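Side-chain contacts in neurotoxin (Clostridium botulinum, PDB 3N7L), which probably binds gangliosides of nerve cells through this receptor-binding domain, so helping a botulinum neurotoxin attach to its target: residues D207-A212 against N221-S226; K7-Q12 against K179-Q184. All blocks are in the same frame, centred on the assembly; numbering follows the deposited sequence.

Interaction 1 of 2, residues D207-A212 against N221-S226; sequences DFYIFA and NILFNS
Leu223, which reaches across to Phe211 and Tyr209, has its carbonyl O gripped by Ser226 OG at 2.9 Å. The hydroxyl reaches back one turn of helix 217-226 to make this bond. It approaches the carbonyl at a C=O...donor angle of 117° and is tilted 23° from the carbonyl plane. Ser226 N separately bonds to Ile222 O, as in a regular alpha helix. The helix follows strand 202-211 and lies against one face of the jelly-roll, lectin-like sandwich of the N-terminal half. It leads on toward the half assigned to the trefoil clan.

Contact with the strand is made by one helix side chain. Leu223 points its two methyls at two aromatic residues placed two apart on strand 202-211. Its CG is anti to the backbone N (chi1 -178°), which carries the methyls away from the helix and toward the sheet. Leu223 CD1 comes to the edge of the Tyr209 ring, near its plane, 4.3 Å from Tyr209 CE1. CD2 meets the Phe211 ring obliquely. Leu223 thus bridges the two rings, one methyl for each.

Both rings are buried. The hydroxyl of Tyr209 lies close to the side-chain amide of Gln12, probably as a hydrogen bond. Lys7 adds a cation-pi contact to the same ring. Asp207 O also lies over one face of this ring, 3.6 Å above the plane and offset toward the rim. Ser76, on strand 72-82, touches Leu223 and both aromatic residues, so the neighbouring strand shares in the contact. The closest approach of helix and strand is Phe211 CE2 to Leu223 CD2, 3.8 Å. Phe211 CZ is nearly as near to Leu223 CD2, at 4.0 Å.

Interaction 2 of 2, residues K7-Q12 against K179-Q184; sequences KILSLQ and KTITFQ
Leu11 and Phe183 give up the most surface in this contact between the two sheets of the jelly-roll sandwich. Strand 7-14 belongs to one sheet and strand 180-187 to the other. The segments run in roughly the same direction, and their nearest CA atoms, those of Leu9 and Ile181, are 10.8 Å apart. At that spacing the strands meet through side chains and not through backbone.

Leu11 sends its methyl CD2 obliquely onto one end of the Phe183 ring. Leu11 CD2 lies 3.7 Å from Phe183 CE2 and 3.8 Å from Phe183 CZ, so it touches the outer part of the ring. The two side chains come from opposite directions. Leu11 has CG anti to its backbone N (chi1 -180°), which extends the side chain across the gap between the sheets. With CG anti to the carbonyl carbon (chi1 -69°), the Phe183 ring comes out to meet the Leu11 methyl. The Phe183 ring also meets Phe208 edge-to-face, and Ile94 packs against it.

Leu9 and Ile181 repeat the meeting two residues back along each strand. They touch tip to tip, Leu9 CD2 to Ile181 CD1, at 3.8 Å. Ile210, on the strand next to 7-14, packs against both. Ile8 and Leu9 together face Ile210 in a classic beta bulge, so this edge of strand 7-14 holds an extra residue just before Leu9 points inward.

All four touching residues are buried, and each offers only carbon to its partner. With no donor or acceptor at the meeting point, direction counts for little here. The two sheets are joined at this place by exclusion of water and by the fit of methyls against a ring and against each other.

Both contacts are buried and both involve the sheet in which strands 7-14 and 202-211 are neighbours. They use its two faces. Interaction 1 lies on the face that receives helix 217-226, while interaction 2 lies on the face turned to the other sheet of the sandwich. Backbone pairing joins them: Phe208 O is 2.8 Å from Leu11 N, a probable hydrogen bond. Interaction 2 is wholly aliphatic and aromatic, as suits the sandwich interior. Interaction 1 is also apolar where its segments meet, but polar partners border it, and exposed residues of the helix lie nearby. The centres are about 13 Å apart.

Interaction 1 of 2, residues D207-A212 against N221-S226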
# COMPACT_ATOMS: atom_id res chain seq x y z
N ASP A 207 -4.31 -7.14 -12.35
CA ASP A 207 -5.16 -6.43 -13.31
C ASP A 207 -4.45 -5.46 -14.25
O ASP A 207 -4.63 -4.24 -14.16
CB ASP A 207 -6.29 -5.70 -12.57
CG ASP A 207 -7.27 -6.65 -11.91
OD1 ASP A 207 -7.87 -7.48 -12.63
OD2 ASP A 207 -7.46 -6.58 -10.68
N PHE A 208 -3.64 -5.99 -15.16
CA PHE A 208 -2.92 -5.17 -16.12
C PHE A 208 -3.84 -4.92 -17.32
O PHE A 208 -4.20 -5.86 -18.04
CB PHE A 208 -1.66 -5.90 -16.59
CG PHE A 208 -0.78 -5.08 -17.49
CD1 PHE A 208 0.22 -4.27 -16.96
CD2 PHE A 208 -0.96 -5.11 -18.87
CE1 PHE A 208 1.03 -3.50 -17.80
CE2 PHE A 208 -0.15 -4.35 -19.72
CZ PHE A 208 0.84 -3.54 -19.18
N TYR A 209 -4.22 -3.66 -17.52
CA TYR A 209 -5.11 -3.29 -18.62
C TYR A 209 -4.47 -2.31 -19.60
O TYR A 209 -3.56 -1.57 -19.26
CB TYR A 209 -6.37 -2.61 -18.07
CG TYR A 209 -7.20 -3.38 -17.08
CD1 TYR A 209 -8.23 -2.73 -16.38
CD2 TYR A 209 -7.01 -4.74 -16.85
CE1 TYR A 209 -9.03 -3.42 -15.48
CE2 TYR A 209 -7.82 -5.44 -15.94
CZ TYR A 209 -8.83 -4.76 -15.26
OH TYR A 209 -9.63 -5.42 -14.36
N ILE A 210 -4.98 -2.30 -20.83
CA ILE A 210 -4.54 -1.36 -21.85
C ILE A 210 -5.81 -0.88 -22.56
O ILE A 210 -6.65 -1.68 -22.98
CB ILE A 210 -3.57 -1.98 -22.87
CG1 ILE A 210 -2.24 -2.32 -22.19
CG2 ILE A 210 -3.31 -0.99 -24.01
CD1 ILE A 210 -1.18 -2.87 -23.12
N PHE A 211 -5.95 0.44 -22.66
CA PHE A 211 -7.12 1.05 -23.29
C PHE A 211 -6.72 1.79 -24.56
O PHE A 211 -5.68 2.45 -24.61
CB PHE A 211 -7.77 2.04 -22.32
CG PHE A 211 -8.31 1.41 -21.07
CD1 PHE A 211 -9.61 0.92 -21.03
CD2 PHE A 211 -7.51 1.31 -19.93
CE1 PHE A 211 -10.11 0.33 -19.87
CE2 PHE A 211 -8.00 0.73 -18.77
CZ PHE A 211 -9.30 0.24 -18.73
N ALA A 212 -7.56 1.69 -25.59
CA ALA A 212 -7.31 2.35 -26.86
C ALA A 212 -7.76 3.80 -26.81
O ALA A 212 -8.37 4.31 -27.75
CB ALA A 212 -8.03 1.62 -27.99
N ASN A 221 -9.59 7.65 -11.88
CA ASN A 221 -9.99 7.43 -10.50
C ASN A 221 -11.18 6.50 -10.33
O ASN A 221 -11.25 5.76 -9.36
CB ASN A 221 -10.23 8.76 -9.80
CG ASN A 221 -8.93 9.48 -9.49
OD1 ASN A 221 -8.35 10.15 -10.34
ND2 ASN A 221 -8.45 9.31 -8.27
N ILE A 222 -12.12 6.53 -11.28
CA ILE A 222 -13.26 5.63 -11.20
C ILE A 222 -12.71 4.21 -11.34
O ILE A 222 -13.14 3.29 -10.64
CB ILE A 222 -14.29 5.92 -12.33
CG1 ILE A 222 -15.07 7.20 -12.00
CG2 ILE A 222 -15.25 4.74 -12.48
CD1 ILE A 222 -16.10 7.57 -13.04
N LEU A 223 -11.75 4.04 -12.25
CA LEU A 223 -11.13 2.74 -12.46
C LEU A 223 -10.43 2.34 -11.16
O LEU A 223 -10.62 1.24 -10.65
CB LEU A 223 -10.10 2.83 -13.59
CG LEU A 223 -9.40 1.53 -13.97
CD1 LEU A 223 -10.42 0.48 -14.38
CD2 LEU A 223 -8.41 1.79 -15.10
N PHE A 224 -9.62 3.26 -10.65
CA PHE A 224 -8.86 3.07 -9.41
C PHE A 224 -9.76 2.50 -8.30
O PHE A 224 -9.48 1.45 -7.72
CB PHE A 224 -8.29 4.42 -8.98
CG PHE A 224 -7.52 4.39 -7.69
CD1 PHE A 224 -7.67 5.42 -6.76
CD2 PHE A 224 -6.61 3.37 -7.42
CE1 PHE A 224 -6.92 5.44 -5.59
CE2 PHE A 224 -5.85 3.38 -6.25
CZ PHE A 224 -6.00 4.42 -5.33
N ASN A 225 -10.85 3.20 -8.03
CA ASN A 225 -11.77 2.78 -6.98
C ASN A 225 -12.52 1.47 -7.26
O ASN A 225 -12.71 0.66 -6.35
CB ASN A 225 -12.76 3.91 -6.71
CG ASN A 225 -12.09 5.11 -6.06
OD1 ASN A 225 -12.49 6.26 -6.28
ND2 ASN A 225 -11.07 4.85 -5.24
N SER A 226 -12.93 1.26 -8.50
CA SER A 226 -13.67 0.05 -8.86
C SER A 226 -12.88 -1.25 -8.69
O SER A 226 -13.46 -2.33 -8.62
CB SER A 226 -14.17 0.14 -10.31
OG SER A 226 -13.10 -0.04 -11.23

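Interaction 2 of 2, residues K7-Q12 against K179-Q184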
# COMPACT_ATOMS: atom_id res chain seq x y z
N LYS A 7 -11.10 -0.95 -23.89
CA LYS A 7 -10.14 -1.89 -23.33
C LYS A 7 -9.75 -2.93 -24.39
O LYS A 7 -10.59 -3.66 -24.89
CB LYS A 7 -10.73 -2.58 -22.10
CG LYS A 7 -9.77 -3.55 -21.43
CD LYS A 7 -10.44 -4.34 -20.31
CE LYS A 7 -10.77 -3.46 -19.12
NZ LYS A 7 -11.36 -4.27 -18.00
N ILE A 8 -8.46 -2.98 -24.71
CA ILE A 8 -7.98 -3.93 -25.72
C ILE A 8 -7.11 -5.05 -25.14
O ILE A 8 -6.74 -5.99 -25.84
CB ILE A 8 -7.19 -3.19 -26.83
CG1 ILE A 8 -6.04 -2.39 -26.23
CG2 ILE A 8 -8.13 -2.27 -27.60
CD1 ILE A 8 -5.15 -1.72 -27.26
N LEU A 9 -6.79 -4.94 -23.86
CA LEU A 9 -6.01 -5.96 -23.17
C LEU A 9 -6.40 -5.94 -21.70
O LEU A 9 -6.50 -4.88 -21.09
CB LEU A 9 -4.51 -5.69 -23.29
CG LEU A 9 -3.62 -6.64 -22.48
CD1 LEU A 9 -3.88 -8.09 -22.91
CD2 LEU A 9 -2.15 -6.29 -22.67
N SER A 10 -6.65 -7.12 -21.16
CA SER A 10 -7.05 -7.25 -19.76
C SER A 10 -6.42 -8.51 -19.20
O SER A 10 -7.03 -9.57 -19.19
CB SER A 10 -8.58 -7.33 -19.67
OG SER A 10 -8.99 -7.48 -18.32
N LEU A 11 -5.17 -8.39 -18.75
CA LEU A 11 -4.45 -9.53 -18.19
C LEU A 11 -4.92 -9.83 -16.78
O LEU A 11 -4.65 -9.07 -15.85
CB LEU A 11 -2.95 -9.25 -18.20
CG LEU A 11 -2.03 -10.34 -17.65
CD1 LEU A 11 -2.26 -11.66 -18.40
CD2 LEU A 11 -0.59 -9.88 -17.81
N GLN A 12 -5.63 -10.94 -16.63
CA GLN A 12 -6.16 -11.35 -15.33
C GLN A 12 -5.92 -12.81 -15.02
O GLN A 12 -5.66 -13.62 -15.91
CB GLN A 12 -7.66 -11.06 -15.26
CG GLN A 12 -7.99 -9.61 -15.00
CD GLN A 12 -9.48 -9.36 -14.95
OE1 GLN A 12 -9.94 -8.41 -14.31
NE2 GLN A 12 -10.25 -10.21 -15.63
N LYS A 179 3.80 -6.02 -30.47
CA LYS A 179 2.55 -6.63 -30.02
C LYS A 179 2.84 -7.62 -28.90
O LYS A 179 1.95 -8.34 -28.46
CB LYS A 179 1.84 -7.31 -31.19
CG LYS A 179 2.72 -8.16 -32.09
CD LYS A 179 3.21 -9.40 -31.39
CE LYS A 179 3.76 -10.39 -32.40
NZ LYS A 179 2.72 -10.74 -33.40
N THR A 180 4.08 -7.63 -28.43
CA THR A 180 4.49 -8.51 -27.35
C THR A 180 4.88 -7.73 -26.10
O THR A 180 5.60 -6.74 -26.18
CB THR A 180 5.69 -9.40 -27.77
OG1 THR A 180 5.29 -10.30 -28.80
CG2 THR A 180 6.21 -10.20 -26.58
N ILE A 181 4.37 -8.17 -24.95
CA ILE A 181 4.68 -7.53 -23.68
C ILE A 181 5.25 -8.61 -22.77
O ILE A 181 4.62 -9.65 -22.54
CB ILE A 181 3.42 -6.93 -23.02
CG1 ILE A 181 2.77 -5.92 -23.96
CG2 ILE A 181 3.79 -6.23 -21.70
CD1 ILE A 181 1.42 -5.44 -23.49
N THR A 182 6.45 -8.37 -22.25
CA THR A 182 7.12 -9.33 -21.39
C THR A 182 7.29 -8.83 -19.96
O THR A 182 7.96 -7.82 -19.72
CB THR A 182 8.51 -9.68 -21.95
OG1 THR A 182 8.38 -10.23 -23.27
CG2 THR A 182 9.21 -10.68 -21.05
N PHE A 183 6.66 -9.54 -19.02
CA PHE A 183 6.75 -9.22 -17.60
C PHE A 183 7.89 -10.07 -17.03
O PHE A 183 7.79 -11.29 -16.97
CB PHE A 183 5.45 -9.58 -16.88
CG PHE A 183 4.27 -8.71 -17.26
CD1 PHE A 183 3.83 -7.70 -16.41
CD2 PHE A 183 3.60 -8.92 -18.47
CE1 PHE A 183 2.73 -6.92 -16.75
CE2 PHE A 183 2.50 -8.13 -18.81
CZ PHE A 183 2.06 -7.13 -17.95
N GLN A 184 8.98 -9.42 -16.64
CA GLN A 184 10.12 -10.13 -16.09
C GLN A 184 11.11 -9.13 -15.51
O GLN A 184 11.37 -8.09 -16.11
CB GLN A 184 10.80 -10.95 -17.20
CG GLN A 184 12.06 -11.70 -16.77
CD GLN A 184 12.64 -12.58 -17.88
OE1 GLN A 184 12.97 -12.09 -18.96
NE2 GLN A 184 12.76 -13.87 -17.61